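Local coordinates for DNA mismatch repair protein PMS1 (Saccharomyces cerevisiae, PDB 3H4L) that takes part in DNA mismatch repair, its N-terminal region binding an ATP analogue and probably acting as an ATPase of the DNA gyrase B and HSP90 type, at residues T353-D356 against Y357-Q361. Sequence-based numbering, arbitrary orientation.
Sequences TLSD and YYNRQ
Ser355 and Asn359 are joined by a nearly straight backbone hydrogen bond in helix 343-362, an example of how one amphipathic helix sorts its residues by face. Asn359 N donates to Ser355 O at 2.9 Å, with an N-H...O angle of 163°, and lies in the carbonyl plane. One residue further along, Arg360 N donates to Asp356 O at 3.2 Å, from above the carbonyl plane. The side chains of this second pair run alongside each other and point the same way, yet Asp356 OD2 stays 4.2 Å from Arg360 NE and well out of the guanidinium plane; their opposite charges probably attract, but no N-H is aimed at the carboxylate.

The apolar face is built differently. Leu354, with CG anti to its own nitrogen (chi1 -180°), directs its branch along the helix, where CG lies 3.9 Å from Tyr358 CE1 and CD1 lies 3.9 Å from Tyr357 CD2. That same Tyr357 carbon sits over one face of the Tyr358 ring, offset toward the rim. Replacing Leu354 with an alanine would probably open a gap beside both rings and leave them less firmly held.

Beyond the helix, the tyrosine hydroxyls hydrogen-bond to backbone carbonyls of the four-stranded mixed sheet, Tyr357 OH to Glu231 O in strand 229-237 and Tyr358 OH to Ser269 O in strand 261-269, fastening helix 343-362 across these two neighbouring antiparallel strands of the S5-like second domain.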
loop_
_atom_site.group_PDB
_atom_site.type_symbol
_atom_site.label_atom_id
_atom_site.label_comp_id
_atom_site.label_asym_id
_atom_site.label_seq_id
_atom_site.Cartn_x
_atom_site.Cartn_y
_atom_site.Cartn_z
ATOM N N THR B 353 -3.238 -28.193 28.443
ATOM C CA THR B 353 -4.041 -27.018 28.800
ATOM C C THR B 353 -4.800 -26.476 27.594
ATOM O O THR B 353 -5.950 -26.045 27.713
ATOM C CB THR B 353 -3.173 -25.873 29.381
ATOM O OG1 THR B 353 -2.690 -26.235 30.681
ATOM C CG2 THR B 353 -3.994 -24.599 29.501
ATOM N N LEU B 354 -4.149 -26.491 26.436
ATOM C CA LEU B 354 -4.781 -26.015 25.217
ATOM C C LEU B 354 -5.801 -27.062 24.784
ATOM O O LEU B 354 -6.965 -26.750 24.536
ATOM C CB LEU B 354 -3.737 -25.810 24.113
ATOM C CG LEU B 354 -4.318 -25.305 22.790
ATOM C CD1 LEU B 354 -4.878 -23.907 22.998
ATOM C CD2 LEU B 354 -3.252 -25.301 21.710
ATOM N N SER B 355 -5.347 -28.310 24.709
ATOM C CA SER B 355 -6.200 -29.425 24.317
ATOM C C SER B 355 -7.525 -29.368 25.071
ATOM O O SER B 355 -8.599 -29.368 24.470
ATOM C CB SER B 355 -5.496 -30.755 24.614
ATOM O OG SER B 355 -6.277 -31.858 24.182
ATOM N N ASP B 356 -7.439 -29.306 26.395
ATOM C CA ASP B 356 -8.631 -29.246 27.220
ATOM C C ASP B 356 -9.393 -27.936 27.005
ATOM O O ASP B 356 -10.566 -27.834 27.361
ATOM C CB ASP B 356 -8.253 -29.432 28.695
ATOM C CG ASP B 356 -8.544 -28.209 29.533
ATOM O OD1 ASP B 356 -8.131 -27.094 29.135
ATOM O OD2 ASP B 356 -9.179 -28.368 30.596
ATOM N N TYR B 357 -8.725 -26.934 26.435
ATOM C CA TYR B 357 -9.368 -25.650 26.149
ATOM C C TYR B 357 -10.265 -25.861 24.935
ATOM O O TYR B 357 -11.366 -25.310 24.854
ATOM C CB TYR B 357 -8.327 -24.572 25.822
ATOM C CG TYR B 357 -8.848 -23.428 24.959
ATOM C CD1 TYR B 357 -9.464 -22.314 25.534
ATOM C CD2 TYR B 357 -8.732 -23.470 23.564
ATOM C CE1 TYR B 357 -9.948 -21.271 24.748
ATOM C CE2 TYR B 357 -9.215 -22.432 22.770
ATOM C CZ TYR B 357 -9.821 -21.333 23.369
ATOM O OH TYR B 357 -10.291 -20.286 22.597
ATOM N N TYR B 358 -9.775 -26.651 23.984
ATOM C CA TYR B 358 -10.539 -26.949 22.781
ATOM C C TYR B 358 -11.698 -27.891 23.113
ATOM O O TYR B 358 -12.809 -27.701 22.618
ATOM C CB TYR B 358 -9.632 -27.558 21.707
ATOM C CG TYR B 358 -8.933 -26.524 20.840
ATOM C CD1 TYR B 358 -7.542 -26.540 20.671
ATOM C CD2 TYR B 358 -9.667 -25.541 20.171
ATOM C CE1 TYR B 358 -6.903 -25.605 19.853
ATOM C CE2 TYR B 358 -9.043 -24.604 19.352
ATOM C CZ TYR B 358 -7.663 -24.641 19.195
ATOM O OH TYR B 358 -7.054 -23.726 18.364
ATOM N N ASN B 359 -11.448 -28.896 23.955
ATOM C CA ASN B 359 -12.504 -29.834 24.358
ATOM C C ASN B 359 -13.675 -29.041 24.926
ATOM O O ASN B 359 -14.834 -29.328 24.636
ATOM C CB ASN B 359 -12.006 -30.807 25.434
ATOM C CG ASN B 359 -11.367 -32.054 24.853
ATOM O OD1 ASN B 359 -11.955 -32.726 24.004
ATOM N ND2 ASN B 359 -10.166 -32.379 25.321
ATOM N N ARG B 360 -13.354 -28.044 25.744
ATOM C CA ARG B 360 -14.368 -27.191 26.353
ATOM C C ARG B 360 -15.059 -26.310 25.316
ATOM O O ARG B 360 -16.171 -25.826 25.534
ATOM C CB ARG B 360 -13.740 -26.307 27.434
ATOM C CG ARG B 360 -13.325 -27.062 28.685
ATOM C CD ARG B 360 -13.096 -26.124 29.864
ATOM N NE ARG B 360 -13.043 -26.865 31.122
ATOM C CZ ARG B 360 -12.990 -26.306 32.327
ATOM N NH1 ARG B 360 -12.980 -24.985 32.450
ATOM N NH2 ARG B 360 -12.957 -27.072 33.412
ATOM N N GLN B 361 -14.398 -26.102 24.185
ATOM C CA GLN B 361 -14.963 -25.277 23.133
ATOM C C GLN B 361 -15.990 -26.071 22.329
ATOM O O GLN B 361 -16.994 -25.526 21.863
ATOM C CB GLN B 361 -13.858 -24.777 22.208
ATOM C CG GLN B 361 -14.282 -23.629 21.328
ATOM C CD GLN B 361 -13.139 -23.086 20.514
ATOM O OE1 GLN B 361 -12.649 -23.744 19.597
ATOM N NE2 GLN B 361 -12.695 -21.880 20.850
#